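PDB 6EUD: ATP-dependent RNA helicase HrpB from Escherichia coli, which hydrolyses ATP to ADP and phosphate and belongs to the DEAH/RHA group of RNA helicases, enzymes that act on RNA. Local coordinates for residues A[645-650]-A[746-751]; A[638-643]-A[651-656]. One frame throughout, in Å; residues are numbered along the deposited sequence.

Following the chain from the N terminus, helix 631-646 comes first; it supplies one side of interaction 2, and its end with the residues that follow supplies one side of interaction 1. Interaction 2 closes a short loop: 651-656, just before helix 657-662, packs back against 638-643, with only seven residues in between. Interaction 1 closes a much longer one, its segments 645-650 and 746-751 being separated by 95 residues; it ties the end of the same helix to a hairpin turn of the C-terminal sheet. The segments alternate along the sequence, so the two loops cross instead of nesting. Their centres lie 12 Å apart, and a probable hydrogen bond from Trp652 NE1 to Leu647 O joins them directly.

Interaction 1 of 2, residues A[645-650]-A[746-751]; sequences KWLPEY and IAQGRV
Arg750 reaches across to the residues that end helix 631-646. From its CB, CG turns beside the backbone N (chi1 -68°) and the chain runs extended through CD to NE, which carries Arg750 CD to 3.4 Å from Trp646 O. Beyond CZ, Arg750 NH1 donates to Trp646 O at 2.9 Å, in the carbonyl plane and on a lone pair; a cation placed at the carbonyl end of a helix is probably favourable. The same Arg750 NH1 also donates to the syn lone pair of Glu649 OE2, 2.9 Å away and almost straight at 173°. Arg750 NH2 takes Glu649 OE1 at 2.7 Å, tilted from the guanidinium plane, which completes a two-nitrogen, end-on salt bridge with the flat groups 28° apart. Leu647 CD2 packs obliquely against NH1, and Gln748 OE1 of the hairpin lies above one guanidinium face.

Two turns set these groups opposite each other. Leu647 to Tyr650 form a type I turn, and Ala747 to Arg750 form a type I' turn connecting strands 745-746 and 751-758, where Arg750 and Val751 both face Ile746 in a classic beta bulge. From the bulge itself, Val751 CG2 lies over one face of the Trp646 indole in a CH-pi contact, 3.8 Å from the centroid of the five-membered ring. Ala747 CB touches Trp646 CB at 4.0 Å, while Pro728 packs on both Trp646 and Val751. At the outer end, Gln748 NE2 donates to Tyr650 OH at 2.9 Å, with the hydroxyl near the amide plane and the tyrosine ring steeply inclined to it.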
loop_
_atom_site.group_PDB
_atom_site.type_symbol
_atom_site.label_atom_id
_atom_site.label_comp_id
_atom_site.label_asym_id
_atom_site.label_seq_id
_atom_site.Cartn_x
_atom_site.Cartn_y
_atom_site.Cartn_z
ATOM N N LYS A 645 13.800 14.594 23.142
ATOM C CA LYS A 645 12.532 14.681 23.873
ATOM C C LYS A 645 12.275 16.086 24.411
ATOM O O LYS A 645 11.191 16.613 24.276
ATOM C CB LYS A 645 12.504 13.703 25.046
ATOM C CG LYS A 645 12.511 12.262 24.656
ATOM C CD LYS A 645 12.295 11.374 25.871
ATOM C CE LYS A 645 13.295 11.646 26.982
ATOM N NZ LYS A 645 13.035 10.739 28.132
ATOM N N TRP A 646 13.282 16.680 25.039
ATOM C CA TRP A 646 13.079 17.904 25.808
ATOM C C TRP A 646 13.306 19.163 24.974
ATOM O O TRP A 646 12.749 20.214 25.287
ATOM C CB TRP A 646 14.008 17.929 27.025
ATOM C CG TRP A 646 13.897 16.719 27.883
ATOM C CD1 TRP A 646 12.810 15.894 28.012
ATOM C CD2 TRP A 646 14.924 16.174 28.726
ATOM N NE1 TRP A 646 13.103 14.878 28.890
ATOM C CE2 TRP A 646 14.385 15.026 29.340
ATOM C CE3 TRP A 646 16.235 16.546 29.015
ATOM C CZ2 TRP A 646 15.124 14.249 30.225
ATOM C CZ3 TRP A 646 16.968 15.768 29.906
ATOM C CH2 TRP A 646 16.409 14.633 30.492
ATOM N N LEU A 647 14.137 19.045 23.935
ATOM C CA LEU A 647 14.418 20.150 23.020
ATOM C C LEU A 647 14.114 19.740 21.573
ATOM O O LEU A 647 15.003 19.770 20.716
ATOM C CB LEU A 647 15.875 20.616 23.157
ATOM C CG LEU A 647 16.321 21.066 24.564
ATOM C CD1 LEU A 647 17.776 21.514 24.604
ATOM C CD2 LEU A 647 15.442 22.170 25.085
ATOM N N PRO A 648 12.852 19.362 21.297
ATOM C CA PRO A 648 12.514 18.771 19.992
ATOM C C PRO A 648 12.455 19.820 18.876
ATOM O O PRO A 648 12.317 19.451 17.721
ATOM C CB PRO A 648 11.123 18.189 20.229
ATOM C CG PRO A 648 10.497 19.211 21.204
ATOM C CD PRO A 648 11.649 19.588 22.126
ATOM N N GLU A 649 12.543 21.107 19.197
ATOM C CA GLU A 649 12.554 22.098 18.120
ATOM C C GLU A 649 13.877 22.067 17.346
ATOM O O GLU A 649 13.990 22.693 16.303
ATOM C CB GLU A 649 12.283 23.513 18.648
ATOM C CG GLU A 649 13.292 24.018 19.635
ATOM C CD GLU A 649 12.886 23.747 21.080
ATOM O OE1 GLU A 649 12.919 24.700 21.888
ATOM O OE2 GLU A 649 12.557 22.589 21.410
ATOM N N TYR A 650 14.872 21.331 17.837
ATOM C CA TYR A 650 16.143 21.225 17.111
ATOM C C TYR A 650 16.296 19.864 16.444
ATOM O O TYR A 650 15.597 18.909 16.795
ATOM C CB TYR A 650 17.321 21.478 18.046
ATOM C CG TYR A 650 17.182 22.765 18.800
ATOM C CD1 TYR A 650 17.360 23.981 18.164
ATOM C CD2 TYR A 650 16.851 22.768 20.149
ATOM C CE1 TYR A 650 17.236 25.153 18.852
ATOM C CE2 TYR A 650 16.726 23.931 20.836
ATOM C CZ TYR A 650 16.918 25.126 20.193
ATOM O OH TYR A 650 16.773 26.309 20.890
ATOM N N ILE A 746 17.499 22.009 33.777
ATOM C CA ILE A 746 18.265 22.036 32.546
ATOM C C ILE A 746 17.298 22.143 31.367
ATOM O O ILE A 746 16.102 22.341 31.580
ATOM C CB ILE A 746 19.137 20.781 32.406
ATOM C CG1 ILE A 746 18.250 19.535 32.360
ATOM C CG2 ILE A 746 20.103 20.696 33.558
ATOM C CD1 ILE A 746 19.031 18.253 32.318
ATOM N N ALA A 747 17.814 21.998 30.141
ATOM C CA ALA A 747 16.992 21.971 28.927
ATOM C C ALA A 747 16.138 23.236 28.788
ATOM O O ALA A 747 14.918 23.160 28.720
ATOM C CB ALA A 747 16.103 20.705 28.913
ATOM N N GLN A 748 16.787 24.399 28.758
ATOM C CA GLN A 748 16.103 25.690 28.672
ATOM C C GLN A 748 15.039 25.854 29.753
ATOM O O GLN A 748 13.959 26.392 29.491
ATOM C CB GLN A 748 15.483 25.873 27.271
ATOM C CG GLN A 748 16.540 25.832 26.162
ATOM C CD GLN A 748 15.985 26.022 24.762
ATOM O OE1 GLN A 748 14.826 26.398 24.576
ATOM N NE2 GLN A 748 16.814 25.741 23.761
ATOM N N GLY A 749 15.334 25.376 30.965
ATOM C CA GLY A 749 14.401 25.529 32.083
ATOM C C GLY A 749 13.205 24.583 32.101
ATOM O O GLY A 749 12.306 24.716 32.912
ATOM N N ARG A 750 13.208 23.597 31.217
ATOM C CA ARG A 750 12.058 22.714 31.041
ATOM C C ARG A 750 12.028 21.484 31.958
ATOM O O ARG A 750 10.968 20.893 32.186
ATOM C CB ARG A 750 12.001 22.252 29.586
ATOM C CG ARG A 750 11.659 23.358 28.601
ATOM C CD ARG A 750 11.824 22.895 27.144
ATOM N NE ARG A 750 11.613 24.016 26.233
ATOM C CZ ARG A 750 11.757 23.966 24.912
ATOM N NH1 ARG A 750 12.098 22.831 24.301
ATOM N NH2 ARG A 750 11.545 25.058 24.195
ATOM N N VAL A 751 13.187 21.084 32.460
ATOM C CA VAL A 751 13.293 19.828 33.172
ATOM C C VAL A 751 14.029 19.991 34.487
ATOM O O VAL A 751 15.238 20.204 34.510
ATOM C CB VAL A 751 14.024 18.764 32.319
ATOM C CG1 VAL A 751 14.163 17.447 33.102
ATOM C CG2 VAL A 751 13.293 18.543 30.995
#

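Interaction 2 of 2, residues A[638-643]-A[651-656]; sequences LRLLCA and DWPAVD
A single water bridges the backbones of Leu640 and Pro653: it donates to Pro653 O at 2.6 Å and, more weakly, to Leu640 O at 2.9 Å. No direct hydrogen bond crosses between 638-643 and 651-656, and the other contacts are mainly apolar.

The Trp652 indole lies against the helix through its face. Ala643 CB stands 3.5 Å above the ring plane and 3.6 Å from the centroid of the six-membered ring, only 15° off the normal, which is the geometry of a CH-pi contact. Although Trp652 NE1 comes close to Ala643 O, the angle there is poor; the probable hydrogen bond of Trp652 NE1 goes to Leu647 O, beyond the helix end, and this bond together with the methyl group over the face would be expected to limit how the ring can turn. Leu640 CD2 adds an oblique contact to Trp652 CE3, at 4.2 Å. Met698 and Leu702 of helix 696-705 also touch the indole.

Val655 wedges its two methyls between two leucines. Val655 CG1 meets Leu640 CD1 at 3.8 Å, the side chains crossing at about a right angle. Val655 CG2 lies between the backbone N and the carbonyl carbon (chi1 of CG1 -69°), and from there it approaches Leu641 CD2 to 3.5 Å.

Next along the chain, Asp656 takes the N-cap position of helix 657-662, its carboxylate capping a backbone N of that helix and bonding Ser659 OG. This is a helix-loop-helix connection, with the linker folded back along the first helix before the second begins.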
loop_
_atom_site.group_PDB
_atom_site.type_symbol
_atom_site.label_atom_id
_atom_site.label_comp_id
_atom_site.label_asym_id
_atom_site.label_seq_id
_atom_site.Cartn_x
_atom_site.Cartn_y
_atom_site.Cartn_z
ATOM N N LEU A 638 22.839 8.954 25.647
ATOM C CA LEU A 638 21.631 9.199 26.419
ATOM C C LEU A 638 21.243 10.695 26.403
ATOM O O LEU A 638 20.056 11.039 26.305
ATOM C CB LEU A 638 21.821 8.692 27.852
ATOM C CG LEU A 638 21.866 7.173 27.999
ATOM C CD1 LEU A 638 22.235 6.719 29.410
ATOM C CD2 LEU A 638 20.519 6.609 27.606
ATOM N N ARG A 639 22.228 11.588 26.478
ATOM C CA ARG A 639 21.927 13.019 26.403
ATOM C C ARG A 639 21.321 13.394 25.062
ATOM O O ARG A 639 20.433 14.256 24.994
ATOM C CB ARG A 639 23.182 13.843 26.664
ATOM C CG ARG A 639 23.553 13.822 28.143
ATOM C CD ARG A 639 25.011 14.190 28.370
ATOM N NE ARG A 639 25.234 15.574 27.968
ATOM C CZ ARG A 639 26.409 16.035 27.573
ATOM N NH1 ARG A 639 27.456 15.215 27.523
ATOM N NH2 ARG A 639 26.527 17.298 27.195
ATOM N N LEU A 640 21.789 12.748 23.991
ATOM C CA LEU A 640 21.207 12.963 22.660
ATOM C C LEU A 640 19.748 12.485 22.597
ATOM O O LEU A 640 18.894 13.144 21.999
ATOM C CB LEU A 640 22.049 12.268 21.589
ATOM C CG LEU A 640 23.364 13.017 21.348
ATOM C CD1 LEU A 640 24.314 12.218 20.433
ATOM C CD2 LEU A 640 23.061 14.416 20.783
ATOM N N LEU A 641 19.469 11.354 23.238
ATOM C CA LEU A 641 18.117 10.837 23.308
ATOM C C LEU A 641 17.231 11.825 24.051
ATOM O O LEU A 641 16.122 12.116 23.587
ATOM C CB LEU A 641 18.060 9.478 24.008
ATOM C CG LEU A 641 18.606 8.253 23.283
ATOM C CD1 LEU A 641 18.470 7.000 24.168
ATOM C CD2 LEU A 641 17.912 8.068 21.938
ATOM N N CYS A 642 17.714 12.332 25.198
ATOM C CA CYS A 642 16.917 13.247 26.030
ATOM C C CYS A 642 16.696 14.599 25.366
ATOM O O CYS A 642 15.597 15.132 25.432
ATOM C CB CYS A 642 17.569 13.436 27.399
ATOM S SG CYS A 642 17.458 11.913 28.364
ATOM N N ALA A 643 17.726 15.140 24.718
ATOM C CA ALA A 643 17.594 16.379 23.933
ATOM C C ALA A 643 16.466 16.293 22.917
ATOM O O ALA A 643 15.733 17.263 22.720
ATOM C CB ALA A 643 18.907 16.710 23.215
ATOM N N ASP A 651 17.212 19.776 15.485
ATOM C CA ASP A 651 17.383 18.538 14.738
ATOM C C ASP A 651 18.450 17.644 15.346
ATOM O O ASP A 651 19.573 17.581 14.857
ATOM C CB ASP A 651 17.715 18.838 13.279
ATOM C CG ASP A 651 16.544 19.442 12.534
ATOM O OD1 ASP A 651 15.412 18.933 12.695
ATOM O OD2 ASP A 651 16.753 20.433 11.800
ATOM N N TRP A 652 18.087 16.937 16.410
ATOM C CA TRP A 652 19.022 16.030 17.053
ATOM C C TRP A 652 19.085 14.733 16.250
ATOM O O TRP A 652 18.068 14.268 15.739
ATOM C CB TRP A 652 18.623 15.762 18.520
ATOM C CG TRP A 652 18.372 17.020 19.290
ATOM C CD1 TRP A 652 17.163 17.614 19.506
ATOM C CD2 TRP A 652 19.355 17.879 19.902
ATOM N NE1 TRP A 652 17.328 18.775 20.216
ATOM C CE2 TRP A 652 18.658 18.960 20.474
ATOM C CE3 TRP A 652 20.748 17.833 20.017
ATOM C CZ2 TRP A 652 19.306 19.985 21.162
ATOM C CZ3 TRP A 652 21.387 18.847 20.695
ATOM C CH2 TRP A 652 20.666 19.913 21.263
ATOM N N PRO A 653 20.286 14.158 16.116
ATOM C CA PRO A 653 20.466 12.873 15.435
ATOM C C PRO A 653 19.852 11.706 16.188
ATOM O O PRO A 653 19.901 11.647 17.411
ATOM C CB PRO A 653 21.993 12.723 15.362
ATOM C CG PRO A 653 22.493 13.541 16.465
ATOM C CD PRO A 653 21.574 14.735 16.517
ATOM N N ALA A 654 19.263 10.786 15.443
ATOM C CA ALA A 654 18.826 9.536 16.012
ATOM C C ALA A 654 20.063 8.752 16.452
ATOM O O ALA A 654 21.062 8.700 15.737
ATOM C CB ALA A 654 18.006 8.750 15.011
ATOM N N VAL A 655 19.994 8.164 17.638
ATOM C CA VAL A 655 21.114 7.429 18.189
ATOM C C VAL A 655 20.638 6.142 18.836
ATOM O O VAL A 655 21.260 5.636 19.760
ATOM C CB VAL A 655 21.890 8.270 19.223
ATOM C CG1 VAL A 655 22.607 9.412 18.528
ATOM C CG2 VAL A 655 20.940 8.789 20.305
ATOM N N ASP A 656 19.531 5.607 18.339
ATOM C CA ASP A 656 19.110 4.256 18.705
ATOM C C ASP A 656 20.015 3.251 17.999
ATOM O O ASP A 656 20.624 3.588 16.984
ATOM C CB ASP A 656 17.657 4.040 18.318
ATOM C CG ASP A 656 17.419 4.306 16.853
ATOM O OD1 ASP A 656 17.458 5.491 16.448
ATOM O OD2 ASP A 656 17.183 3.332 16.110
HETATM O O HOH W 1 18.479 11.714 19.536
#